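Local atomic coordinates of phosphate ABC transporter, phosphate-binding protein (Clostridium perfringens, PDB entry 4Q8R), a protein that probably binds phosphate outside the cell membrane with high affinity and hands it to an ABC-type transporter for uptake. Residues G15-A20 and Q234-K239; K72-A77 and S223-I228. All coordinates share one frame; numbering follows the deposited sequence.

Contact 1: residues G15-A20 and Q234-K239; sequences GPVMEA and QDIVAK. With ZN (zinc ion), chain D.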
ATOM      1  N   GLY A  15      -1.607   7.720  -1.173  1.00 28.76           N
ATOM      2  CA  GLY A  15      -2.325   8.961  -0.920  1.00 30.31           C
ATOM      3  C   GLY A  15      -1.686   9.884   0.149  1.00 29.27           C
ATOM      4  O   GLY A  15      -1.505  11.073  -0.132  1.00 30.04           O
ATOM      5  N   PRO A  16      -1.299   9.341   1.344  1.00 28.87           N
ATOM      6  CA  PRO A  16      -0.783  10.244   2.374  1.00 29.93           C
ATOM      7  C   PRO A  16       0.491  10.938   1.874  1.00 27.18           C
ATOM      8  O   PRO A  16       0.610  12.171   1.995  1.00 31.82           O
ATOM      9  CB  PRO A  16      -0.491   9.303   3.543  1.00 30.74           C
ATOM     10  CG  PRO A  16      -1.664   8.304   3.423  1.00 33.29           C
ATOM     11  CD  PRO A  16      -1.714   8.049   1.932  1.00 31.79           C
ATOM     12  N   VAL A  17       1.404  10.191   1.267  1.00 27.67           N
ATOM     13  CA  VAL A  17       2.656  10.834   0.793  1.00 27.80           C
ATOM     14  C   VAL A  17       2.450  11.764  -0.372  1.00 27.34           C
ATOM     15  O   VAL A  17       3.072  12.835  -0.448  1.00 28.53           O
ATOM     16  CB  VAL A  17       3.788   9.815   0.541  1.00 25.72           C
ATOM     17  CG1 VAL A  17       3.601   8.937  -0.692  1.00 26.11           C
ATOM     18  CG2 VAL A  17       5.153  10.526   0.461  1.00 27.40           C
ATOM     19  N   MET A  18       1.591  11.393  -1.311  1.00 26.55           N
ATOM     20  CA  MET A  18       1.305  12.280  -2.383  1.00 25.29           C
ATOM     21  C   MET A  18       0.694  13.599  -1.939  1.00 28.10           C
ATOM     22  O   MET A  18       1.052  14.704  -2.480  1.00 27.88           O
ATOM     23  CB  MET A  18       0.335  11.584  -3.394  1.00 24.19           C
ATOM     24  CG  MET A  18       0.330  12.279  -4.774  1.00 29.84           C
ATOM     25  SD  MET A  18       1.934  12.219  -5.642  1.00 33.66           S
ATOM     26  CE  MET A  18       2.224  10.528  -5.877  1.00 34.36           C
ATOM     27  N   GLU A  19      -0.200  13.566  -0.930  1.00 28.95           N
ATOM     28  CA  GLU A  19      -0.780  14.807  -0.391  1.00 30.69           C
ATOM     29  C   GLU A  19       0.354  15.671   0.261  1.00 28.08           C
ATOM     30  O   GLU A  19       0.422  16.904   0.074  1.00 28.62           O
ATOM     31  CB  GLU A  19      -1.833  14.549   0.689  1.00 30.33           C
ATOM     32  CG  GLU A  19      -3.100  13.804   0.204  1.00 36.67           C
ATOM     33  CD  GLU A  19      -4.078  13.487   1.346  1.00 46.37           C
ATOM     34  OE1 GLU A  19      -3.837  13.884   2.537  1.00 46.84           O
ATOM     35  OE2 GLU A  19      -5.096  12.867   1.038  1.00 49.80           O
ATOM     36  N   ALA A  20       1.241  15.025   0.997  1.00 27.94           N
ATOM     37  CA  ALA A  20       2.356  15.752   1.646  1.00 31.66           C
ATOM     38  C   ALA A  20       3.266  16.361   0.602  1.00 29.58           C
ATOM     39  O   ALA A  20       3.749  17.529   0.741  1.00 30.36           O
ATOM     40  CB  ALA A  20       3.122  14.795   2.548  1.00 31.14           C
ATOM     41  N   GLN A 234      12.166  13.302  -1.214  1.00 37.50           N
ATOM     42  CA  GLN A 234      12.503  12.030  -0.582  1.00 36.01           C
ATOM     43  C   GLN A 234      12.523  12.065   0.963  1.00 39.89           C
ATOM     44  O   GLN A 234      12.291  11.050   1.614  1.00 37.58           O
ATOM     45  CB  GLN A 234      13.768  11.448  -1.172  1.00 36.32           C
ATOM     46  CG  GLN A 234      13.668  11.120  -2.634  1.00 36.66           C
ATOM     47  CD  GLN A 234      12.841   9.828  -2.886  1.00 35.87           C
ATOM     48  OE1 GLN A 234      13.236   8.709  -2.459  1.00 36.29           O
ATOM     49  NE2 GLN A 234      11.669  10.004  -3.519  1.00 35.65           N
ATOM     50  N   ASP A 235      12.803  13.224   1.550  1.00 37.54           N
ATOM     51  CA  ASP A 235      12.614  13.383   2.997  1.00 34.41           C
ATOM     52  C   ASP A 235      11.151  13.298   3.396  1.00 39.13           C
ATOM     53  O   ASP A 235      10.837  12.780   4.476  1.00 37.86           O
ATOM     54  CB  ASP A 235      13.142  14.746   3.517  1.00 34.39           C
ATOM     55  CG  ASP A 235      14.657  14.834   3.535  1.00 38.89           C
ATOM     56  OD1 ASP A 235      15.326  13.788   3.538  1.00 43.75           O
ATOM     57  OD2 ASP A 235      15.145  16.020   3.525  1.00 38.10           O
ATOM     58  N   ILE A 236      10.252  13.787   2.524  1.00 34.62           N
ATOM     59  CA  ILE A 236       8.814  13.681   2.784  1.00 31.50           C
ATOM     60  C   ILE A 236       8.393  12.187   2.717  1.00 33.96           C
ATOM     61  O   ILE A 236       7.641  11.754   3.549  1.00 33.46           O
ATOM     62  CB  ILE A 236       8.004  14.544   1.764  1.00 29.70           C
ATOM     63  CG1 ILE A 236       8.194  16.043   2.097  1.00 34.34           C
ATOM     64  CG2 ILE A 236       6.544  14.202   1.748  1.00 32.36           C
ATOM     65  CD1 ILE A 236       7.900  17.025   0.977  1.00 33.89           C
ATOM     66  N   VAL A 237       8.965  11.426   1.783  1.00 30.60           N
ATOM     67  CA  VAL A 237       8.728   9.976   1.662  1.00 32.89           C
ATOM     68  C   VAL A 237       9.151   9.333   2.964  1.00 31.89           C
ATOM     69  O   VAL A 237       8.391   8.549   3.563  1.00 31.38           O
ATOM     70  CB  VAL A 237       9.539   9.424   0.457  1.00 32.38           C
ATOM     71  CG1 VAL A 237      10.033   7.998   0.553  1.00 33.49           C
ATOM     72  CG2 VAL A 237       8.837   9.747  -0.860  1.00 32.30           C
ATOM     73  N   ALA A 238      10.369   9.680   3.424  1.00 32.73           N
ATOM     74  CA  ALA A 238      10.853   9.078   4.702  1.00 31.39           C
ATOM     75  C   ALA A 238       9.923   9.417   5.867  1.00 34.67           C
ATOM     76  O   ALA A 238       9.697   8.555   6.742  1.00 36.04           O
ATOM     77  CB  ALA A 238      12.272   9.539   5.055  1.00 32.63           C
ATOM     78  N   LYS A 239       9.437  10.667   5.924  1.00 34.98           N
ATOM     79  CA  LYS A 239       8.555  11.111   7.043  1.00 33.57           C
ATOM     80  C   LYS A 239       7.195  10.372   7.084  1.00 33.62           C
ATOM     81  O   LYS A 239       6.561  10.285   8.134  1.00 35.77           O
ATOM     82  CB  LYS A 239       8.380  12.643   7.082  1.00 35.26           C
ATOM     83  CG  LYS A 239       9.615  13.328   7.654  1.00 43.87           C
ATOM     84  CD  LYS A 239       9.620  14.839   7.381  1.00 66.27           C
ATOM     85  CE  LYS A 239       8.540  15.566   8.173  1.00 68.94           C
ATOM     86  NZ  LYS A 239       9.068  16.855   8.745  1.00 74.45           N
TER
HETATM   87 ZN    ZN D 303      17.160  15.775   3.731  0.50 46.33          ZN
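Ala-20 and Val-17, one turn apart on helix 15-28, meet Ile-236 and Val-237 of helix 231-239 through methyl groups. The tightest pair is Ala-20 CB against Ile-236 CG2 at 3.6 Å. Val-17 works with one branch: its CG2, anti to the backbone N (chi1, measured to CG1, is 72°), reaches across and comes to rest 3.8 Å from Val-237 CA. Val-17 CG2 also lies 4.0 Å from Val-237 CG2, the two valines crossing obliquely. Ile-236 CG2 lies 4.1 Å from Val-17 CG2, so one methyl of Ile-236 touches both residues of helix 15-28. The contact is wholly apolar and modest, burying 161 Å² over both sides.

The axes of the two short segments approach to 9.5 Å with an angle of 142° between their directions, so the helices run roughly antiparallel but clearly splayed. Further along helix 15-28, Glu-21 and Ala-24 extend the surface on which Ile-236 lies, while Leu-242 touches both Val-17 and Val-237 beside the seam.

Asp-235 precedes Ile-236 and takes no part in the packing; its OD2 holds a zinc ion at 2.0 Å. Asp-235 OD1 is much farther from the zinc, 2.7 Å, at most a weak second contact, and makes a salt bridge to Lys-244. Glu-231, four residues earlier and thus one helical turn away, supplies another ligand, a spacing that lets one helix grip the metal. Helix 15-28 links strands 6-10 and 34-38, neighbours that run parallel, so the contact lays the C-terminal helix against a beta-alpha-beta crossover helix, as expected in the alpha/beta lobe of a periplasmic-type binding protein.

Contact 2: residues K72-A77 and S223-I228; sequences KEVEIA and SFIDFI. With ZN (zinc ion), chain F.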
ATOM      1  N   LYS A  72       5.014   4.944 -18.936  1.00 36.31           N
ATOM      2  CA  LYS A  72       6.316   5.046 -18.302  1.00 38.17           C
ATOM      3  C   LYS A  72       6.102   4.897 -16.801  1.00 31.67           C
ATOM      4  O   LYS A  72       5.058   5.258 -16.280  1.00 33.44           O
ATOM      5  CB  LYS A  72       6.905   6.415 -18.615  1.00 39.65           C
ATOM      6  CG  LYS A  72       7.161   6.661 -20.117  1.00 56.07           C
ATOM      7  CD  LYS A  72       7.989   5.542 -20.768  1.00 62.71           C
ATOM      8  CE  LYS A  72       8.458   5.868 -22.202  1.00 77.18           C
ATOM      9  NZ  LYS A  72       9.507   6.942 -22.263  1.00 81.45           N
ATOM     10  N   GLU A  73       7.107   4.363 -16.119  1.00 37.81           N
ATOM     11  CA  GLU A  73       7.046   4.268 -14.681  0.59 35.38           C
ATOM     12  C   GLU A  73       8.167   4.964 -14.000  1.00 35.65           C
ATOM     13  O   GLU A  73       9.330   4.969 -14.461  1.00 40.51           O
ATOM     14  CB  GLU A  73       7.066   2.818 -14.261  0.59 40.25           C
ATOM     15  CG  GLU A  73       6.251   1.970 -15.177  0.59 40.81           C
ATOM     16  CD  GLU A  73       6.572   0.538 -14.938  0.59 41.20           C
ATOM     17  OE1 GLU A  73       6.914  -0.159 -15.904  0.59 55.05           O
ATOM     18  OE2 GLU A  73       6.571   0.136 -13.758  0.59 42.48           O
ATOM     19  N   VAL A  74       7.835   5.584 -12.889  1.00 33.14           N
ATOM     20  CA  VAL A  74       8.861   6.233 -12.048  1.00 32.97           C
ATOM     21  C   VAL A  74       8.642   5.710 -10.616  1.00 33.86           C
ATOM     22  O   VAL A  74       7.596   5.982 -10.004  1.00 32.98           O
ATOM     23  CB  VAL A  74       8.737   7.777 -12.062  1.00 35.01           C
ATOM     24  CG1 VAL A  74       9.668   8.407 -11.080  1.00 43.53           C
ATOM     25  CG2 VAL A  74       9.002   8.299 -13.440  1.00 46.61           C
ATOM     26  N   GLU A  75       9.645   5.023 -10.086  1.00 33.83           N
ATOM     27  CA  GLU A  75       9.603   4.607  -8.724  1.00 33.60           C
ATOM     28  C   GLU A  75       9.835   5.859  -7.838  1.00 36.32           C
ATOM     29  O   GLU A  75      10.891   6.528  -7.948  1.00 35.56           O
ATOM     30  CB  GLU A  75      10.632   3.502  -8.509  1.00 38.05           C
ATOM     31  CG  GLU A  75      10.603   2.827  -7.182  1.00 48.82           C
ATOM     32  CD  GLU A  75      11.621   1.654  -7.062  1.00 56.50           C
ATOM     33  OE1 GLU A  75      11.852   0.912  -8.057  1.00 71.35           O
ATOM     34  OE2 GLU A  75      12.189   1.446  -5.957  1.00 78.98           O
ATOM     35  N   ILE A  76       8.898   6.162  -6.940  1.00 30.62           N
ATOM     36  CA  ILE A  76       9.036   7.305  -6.008  1.00 31.18           C
ATOM     37  C   ILE A  76       9.349   6.984  -4.536  1.00 31.01           C
ATOM     38  O   ILE A  76       9.799   7.856  -3.788  1.00 32.11           O
ATOM     39  CB  ILE A  76       7.826   8.245  -6.024  1.00 28.52           C
ATOM     40  CG1 ILE A  76       6.543   7.507  -5.628  1.00 27.46           C
ATOM     41  CG2 ILE A  76       7.627   8.869  -7.388  1.00 30.70           C
ATOM     42  CD1 ILE A  76       5.320   8.432  -5.480  1.00 33.28           C
ATOM     43  N   ALA A  77       9.155   5.726  -4.170  1.00 29.26           N
ATOM     44  CA  ALA A  77       9.369   5.191  -2.807  1.00 30.79           C
ATOM     45  C   ALA A  77       9.284   3.672  -2.866  1.00 29.00           C
ATOM     46  O   ALA A  77       8.778   3.105  -3.858  1.00 30.96           O
ATOM     47  CB  ALA A  77       8.370   5.734  -1.809  1.00 31.81           C
ATOM     48  N   SER A 223       7.585  18.511 -13.461  1.00 36.84           N
ATOM     49  CA  SER A 223       8.094  19.263 -12.290  1.00 40.41           C
ATOM     50  C   SER A 223       7.769  18.668 -10.971  1.00 39.71           C
ATOM     51  O   SER A 223       8.616  18.609 -10.072  1.00 39.91           O
ATOM     52  CB  SER A 223       7.514  20.694 -12.246  1.00 43.45           C
ATOM     53  OG  SER A 223       8.389  21.429 -12.908  1.00 56.86           O
ATOM     54  N   PHE A 224       6.514  18.278 -10.835  1.00 38.03           N
ATOM     55  CA  PHE A 224       6.074  17.620  -9.616  1.00 33.73           C
ATOM     56  C   PHE A 224       6.810  16.305  -9.362  1.00 35.63           C
ATOM     57  O   PHE A 224       7.247  16.082  -8.252  1.00 35.62           O
ATOM     58  CB  PHE A 224       4.553  17.467  -9.616  1.00 29.75           C
ATOM     59  CG  PHE A 224       3.994  16.902  -8.352  1.00 28.71           C
ATOM     60  CD1 PHE A 224       4.352  17.444  -7.107  1.00 29.22           C
ATOM     61  CD2 PHE A 224       3.111  15.842  -8.387  1.00 31.02           C
ATOM     62  CE1 PHE A 224       3.858  16.919  -5.903  1.00 28.00           C
ATOM     63  CE2 PHE A 224       2.599  15.333  -7.236  1.00 32.09           C
ATOM     64  CZ  PHE A 224       2.983  15.825  -5.978  1.00 30.02           C
ATOM     65  N   ILE A 225       6.940  15.429 -10.372  1.00 31.65           N
ATOM     66  CA  ILE A 225       7.615  14.156 -10.185  0.99 32.73           C
ATOM     67  C   ILE A 225       9.095  14.423  -9.815  1.00 34.40           C
ATOM     68  O   ILE A 225       9.676  13.747  -8.969  1.00 36.06           O
ATOM     69  CB  ILE A 225       7.536  13.354 -11.452  0.99 34.51           C
ATOM     70  CG1 ILE A 225       6.063  12.886 -11.659  0.99 32.47           C
ATOM     71  CG2 ILE A 225       8.494  12.185 -11.398  0.99 35.98           C
ATOM     72  CD1 ILE A 225       5.811  12.143 -12.949  0.99 40.92           C
ATOM     73  N   ASP A 226       9.728  15.378 -10.494  1.00 35.20           N
ATOM     74  CA  ASP A 226      11.126  15.731 -10.189  1.00 38.05           C
ATOM     75  C   ASP A 226      11.243  16.220  -8.746  1.00 37.47           C
ATOM     76  O   ASP A 226      12.234  15.925  -8.052  1.00 39.13           O
ATOM     77  CB  ASP A 226      11.653  16.757 -11.215  1.00 42.47           C
ATOM     78  CG  ASP A 226      11.956  16.122 -12.605  1.00 53.56           C
ATOM     79  OD1 ASP A 226      12.068  14.871 -12.745  1.00 53.44           O
ATOM     80  OD2 ASP A 226      12.059  16.903 -13.579  1.00 57.09           O
ATOM     81  N   PHE A 227      10.229  16.945  -8.271  1.00 37.87           N
ATOM     82  CA  PHE A 227      10.259  17.392  -6.884  1.00 38.39           C
ATOM     83  C   PHE A 227      10.185  16.213  -5.917  1.00 33.13           C
ATOM     84  O   PHE A 227      10.850  16.170  -4.918  1.00 35.52           O
ATOM     85  CB  PHE A 227       9.125  18.316  -6.591  1.00 36.49           C
ATOM     86  CG  PHE A 227       9.015  18.655  -5.157  1.00 34.56           C
ATOM     87  CD1 PHE A 227       9.878  19.587  -4.600  1.00 39.59           C
ATOM     88  CD2 PHE A 227       8.073  18.026  -4.329  1.00 38.30           C
ATOM     89  CE1 PHE A 227       9.768  19.916  -3.260  1.00 39.07           C
ATOM     90  CE2 PHE A 227       7.979  18.337  -2.986  1.00 34.79           C
ATOM     91  CZ  PHE A 227       8.821  19.281  -2.442  1.00 35.72           C
ATOM     92  N   ILE A 228       9.318  15.253  -6.216  1.00 33.44           N
ATOM     93  CA  ILE A 228       9.183  14.066  -5.351  1.00 31.16           C
ATOM     94  C   ILE A 228      10.497  13.289  -5.269  1.00 32.26           C
ATOM     95  O   ILE A 228      10.865  12.736  -4.222  1.00 35.72           O
ATOM     96  CB  ILE A 228       8.054  13.144  -5.842  1.00 27.31           C
ATOM     97  CG1 ILE A 228       6.712  13.830  -5.729  1.00 28.77           C
ATOM     98  CG2 ILE A 228       8.065  11.808  -5.056  1.00 31.29           C
ATOM     99  CD1 ILE A 228       5.606  12.999  -6.437  1.00 28.82           C
TER
HETATM  100 ZN    ZN F 305       7.348  -1.905 -13.819  0.80 35.63          ZN
HETATM  101  O   HOH W   1       8.444  -1.725 -12.460  1.00 57.84           O
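Ile-228, which meets Ile-76 across the contact, also covers one face of the Phe-224 ring: its CD1 stands 3.8 Å above the ring plane, offset toward the rim. The Phe-224 ring meets Phe-25 of helix 15-28 as well, with the planes inclined at about 55°, between parallel and perpendicular. Ile-228 therefore serves two neighbours through separate branches, CD1 on the phenylalanine and CG2 on the strand. With CG2 anti to the backbone N, that methyl sits 3.7 Å from Ile-76 CB. It lies 3.8 Å from Ile-76 CG2 too, so it packs against the branch point of Ile-76 rather than its far end. Two residues earlier on the strand, Val-74 CG1 meets Ile-225 CG2 at 4.0 Å; Ile-225 has two deposited conformers, and the distance belongs to one of them.

These pairs set helix 219-229 against strand 71-86, whose length and antiparallel partner 205-213 are consistent with the hinge strands that join the lobes of binding proteins of this superfamily. Main-chain bonds tie Val-74 to Ala-210, and both Ile-76 and Ala-77 to Phe-208. Two consecutive residues opposite one, with phi/psi of -106°/-15° at Ile-76, fit a beta bulge.

The strand neighbour of Val-74 is a metal ligand. In the one conformer of Glu-73 described, OE2 makes the bond to zinc at 2.2 Å, while OE1 comes no nearer the metal than 2.8 Å, a long and weak approach. OE1 has a further partner in the salt bridge to Lys-67, which would help fix the rotation of the group. Asp-61 OD1 and a water join Glu-73 around the metal.

Overall arrangement
The centres of contacts 1 and 2 lie about 12 Å apart on the same side of the chain's centre, and Gln-234 joins them: its NE2 is 2.9 Å from both Ile-76 O and Ile-228 O, a probable hydrogen bond to each. The amide thus links helix 231-239 to strand 71-86 and to the preceding helix. Helix 15-28 touches contact 2 as well, with Met-18 SD 3.6 Å from Phe-224 CE2. Together they form one packed layer of helices against the long strand. The zinc ions of chains D and F lie 26.8 Å apart, ZN to ZN, so the two metal sites are separate.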